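Local atomic coordinates of DUF596 domain-containing protein (Neisseria meningitidis, PDB entry 2O5H), a protein that is of unknown function but belongs to a family of uncharacterised bacterial alpha-beta proteins and can form a disulfide-linked pair of subunits. Residues A[39-44]-A[56-61]. Numbering follows the deposited sequence.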
loop_
_atom_site.group_PDB
_atom_site.type_symbol
_atom_site.label_atom_id
_atom_site.label_comp_id
_atom_site.label_asym_id
_atom_site.label_seq_id
_atom_site.Cartn_x
_atom_site.Cartn_y
_atom_site.Cartn_z
ATOM N N SER A 39 -0.098 0.657 5.569
ATOM C CA SER A 39 -1.524 0.302 5.521
ATOM C C SER A 39 -1.812 -1.120 6.089
ATOM O O SER A 39 -2.816 -1.332 6.768
ATOM C CB SER A 39 -2.045 0.442 4.100
ATOM O OG SER A 39 -1.919 1.803 3.702
ATOM N N THR A 40 -0.914 -2.063 5.821
ATOM C CA THR A 40 -1.008 -3.435 6.325
ATOM C C THR A 40 -1.053 -3.521 7.859
ATOM O O THR A 40 -1.780 -4.365 8.435
ATOM C CB THR A 40 0.201 -4.289 5.785
ATOM O OG1 THR A 40 0.176 -4.328 4.347
ATOM C CG2 THR A 40 0.157 -5.727 6.312
ATOM N N ILE A 41 -0.299 -2.636 8.529
ATOM C CA ILE A 41 -0.239 -2.673 10.003
ATOM C C ILE A 41 -1.270 -1.722 10.651
ATOM O O ILE A 41 -1.467 -1.743 11.870
ATOM C CB ILE A 41 1.232 -2.494 10.573
ATOM C CG1 ILE A 41 1.927 -1.186 10.125
ATOM C CG2 ILE A 41 2.103 -3.687 10.216
ATOM C CD1 ILE A 41 1.367 0.044 10.837
ATOM N N LYS A 42 -1.957 -0.933 9.835
ATOM C CA LYS A 42 -2.869 0.086 10.388
ATOM C C LYS A 42 -3.901 -0.457 11.378
ATOM O O LYS A 42 -4.219 0.181 12.370
ATOM C CB LYS A 42 -3.613 0.770 9.254
ATOM C CG LYS A 42 -2.993 2.071 8.848
ATOM C CD LYS A 42 -3.400 3.183 9.839
ATOM C CE LYS A 42 -4.149 4.314 9.108
ATOM N NZ LYS A 42 -4.728 5.271 10.111
ATOM N N ASP A 43 -4.427 -1.641 11.079
ATOM C CA ASP A 43 -5.496 -2.219 11.886
ATOM C C ASP A 43 -4.977 -2.757 13.208
ATOM O O ASP A 43 -5.783 -3.098 14.074
ATOM C CB ASP A 43 -6.239 -3.308 11.116
ATOM C CG ASP A 43 -5.389 -4.543 10.892
ATOM O OD1 ASP A 43 -4.399 -4.475 10.152
ATOM O OD2 ASP A 43 -5.707 -5.603 11.469
ATOM N N PHE A 44 -3.647 -2.816 13.379
ATOM C CA PHE A 44 -3.043 -3.382 14.602
ATOM C C PHE A 44 -3.296 -2.505 15.825
ATOM O O PHE A 44 -3.488 -3.027 16.911
ATOM C CB PHE A 44 -1.539 -3.606 14.403
ATOM C CG PHE A 44 -0.777 -3.965 15.668
ATOM C CD1 PHE A 44 -1.011 -5.160 16.342
ATOM C CD2 PHE A 44 0.209 -3.086 16.152
ATOM C CE1 PHE A 44 -0.291 -5.494 17.493
ATOM C CE2 PHE A 44 0.952 -3.384 17.295
ATOM C CZ PHE A 44 0.698 -4.613 17.982
ATOM N N PHE A 56 8.091 -1.166 11.737
ATOM C CA PHE A 56 9.517 -1.486 11.724
ATOM C C PHE A 56 9.807 -2.954 11.955
ATOM O O PHE A 56 10.805 -3.466 11.447
ATOM C CB PHE A 56 10.308 -0.571 12.693
ATOM C CG PHE A 56 10.532 0.800 12.133
ATOM C CD1 PHE A 56 11.286 0.957 10.951
ATOM C CD2 PHE A 56 9.942 1.917 12.705
ATOM C CE1 PHE A 56 11.472 2.212 10.394
ATOM C CE2 PHE A 56 10.148 3.228 12.123
ATOM C CZ PHE A 56 10.915 3.358 10.994
ATOM N N ILE A 57 8.955 -3.657 12.703
ATOM C CA ILE A 57 9.181 -5.104 12.881
ATOM C C ILE A 57 8.960 -5.812 11.531
ATOM O O ILE A 57 9.718 -6.696 11.143
ATOM C CB ILE A 57 8.245 -5.731 13.940
ATOM C CG1 ILE A 57 8.573 -5.172 15.329
ATOM C CG2 ILE A 57 8.353 -7.304 13.956
ATOM C CD1 ILE A 57 7.431 -5.322 16.305
ATOM N N LEU A 58 7.919 -5.398 10.815
ATOM C CA LEU A 58 7.565 -6.049 9.568
ATOM C C LEU A 58 8.643 -5.726 8.524
ATOM O O LEU A 58 9.139 -6.610 7.838
ATOM C CB LEU A 58 6.183 -5.570 9.087
ATOM C CG LEU A 58 5.669 -6.022 7.687
ATOM C CD1 LEU A 58 5.575 -7.582 7.579
ATOM C CD2 LEU A 58 4.313 -5.368 7.450
ATOM N N PHE A 59 8.944 -4.441 8.408
ATOM C CA PHE A 59 10.000 -3.897 7.546
ATOM C C PHE A 59 11.302 -4.670 7.756
ATOM O O PHE A 59 11.892 -5.178 6.794
ATOM C CB PHE A 59 10.104 -2.432 7.944
ATOM C CG PHE A 59 11.190 -1.630 7.309
ATOM C CD1 PHE A 59 11.002 -1.042 6.063
ATOM C CD2 PHE A 59 12.356 -1.328 8.042
ATOM C CE1 PHE A 59 12.004 -0.198 5.511
ATOM C CE2 PHE A 59 13.355 -0.498 7.516
ATOM C CZ PHE A 59 13.172 0.073 6.250
ATOM N N LYS A 60 11.769 -4.755 9.002
ATOM C CA LYS A 60 13.013 -5.454 9.277
ATOM C C LYS A 60 12.928 -6.940 8.957
ATOM O O LYS A 60 13.889 -7.521 8.463
ATOM C CB LYS A 60 13.484 -5.286 10.728
ATOM C CG LYS A 60 13.957 -3.876 11.053
ATOM C CD LYS A 60 15.024 -3.858 12.117
ATOM C CE LYS A 60 14.588 -4.509 13.442
ATOM N NZ LYS A 60 13.386 -3.874 14.036
ATOM N N GLU A 61 11.793 -7.572 9.218
ATOM C CA GLU A 61 11.731 -9.021 8.921
ATOM C C GLU A 61 11.786 -9.316 7.404
ATOM O O GLU A 61 12.431 -10.286 6.952
ATOM C CB GLU A 61 10.491 -9.637 9.547
ATOM C CG GLU A 61 10.426 -11.134 9.469
ATOM C CD GLU A 61 11.459 -11.831 10.367
ATOM O OE1 GLU A 61 12.236 -11.162 11.090
ATOM O OE2 GLU A 61 11.476 -13.082 10.353
#
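Leu58 reaches from helix 48-64 to Ile41 and Thr40 of the preceding helix, 34-41, a worked example of how a single leucine methyl can mark a slight contact between neighbouring helices. Ahead of it, Phe56 packs on Phe88 of helix 81-91, and Ile57 has its CB directed at 39-44 but stops short of it.

Leu58 makes the crossing. CG lies anti to the backbone N (chi1 173°), and chi2 of 59° leaves CD2 extended away from CA, where it becomes the methyl that meets the other helix. This methyl meets Ile41 CG2 at 3.9 Å, while Thr40 CG2 stands a little farther from the same Leu58 CD2, at 4.3 Å. The contact is therefore methyl against methyl and entirely apolar, spanning an 8.5 Å separation between Ile41 CA and Leu58 CA. Ile41 turns its CG1 branch between backbone N and carbonyl carbon (chi1 57°), leaving CG2 to meet the leucine. The hydroxyl of Thr40 is occupied within its own helix, where OG1 bonds to Cys36 O, and its methyl is what faces Leu58.

The two segments belong to consecutive helices of the alpha-helical part of this alpha-beta protein, and the touching residues are buried, with the contact's centre about 6 Å from the centre of the chain. Tyr16 of helix 3-16 packs on both Ile41 and Leu58, Val24 of helix 20-30 adds to Leu58, and Thr40 also packs on Tyr30 of the second subunit, which places this small apolar cluster beside the dimer interface.

After Leu58, Phe59 turns to helix 81-91, its ring meeting that of Phe88.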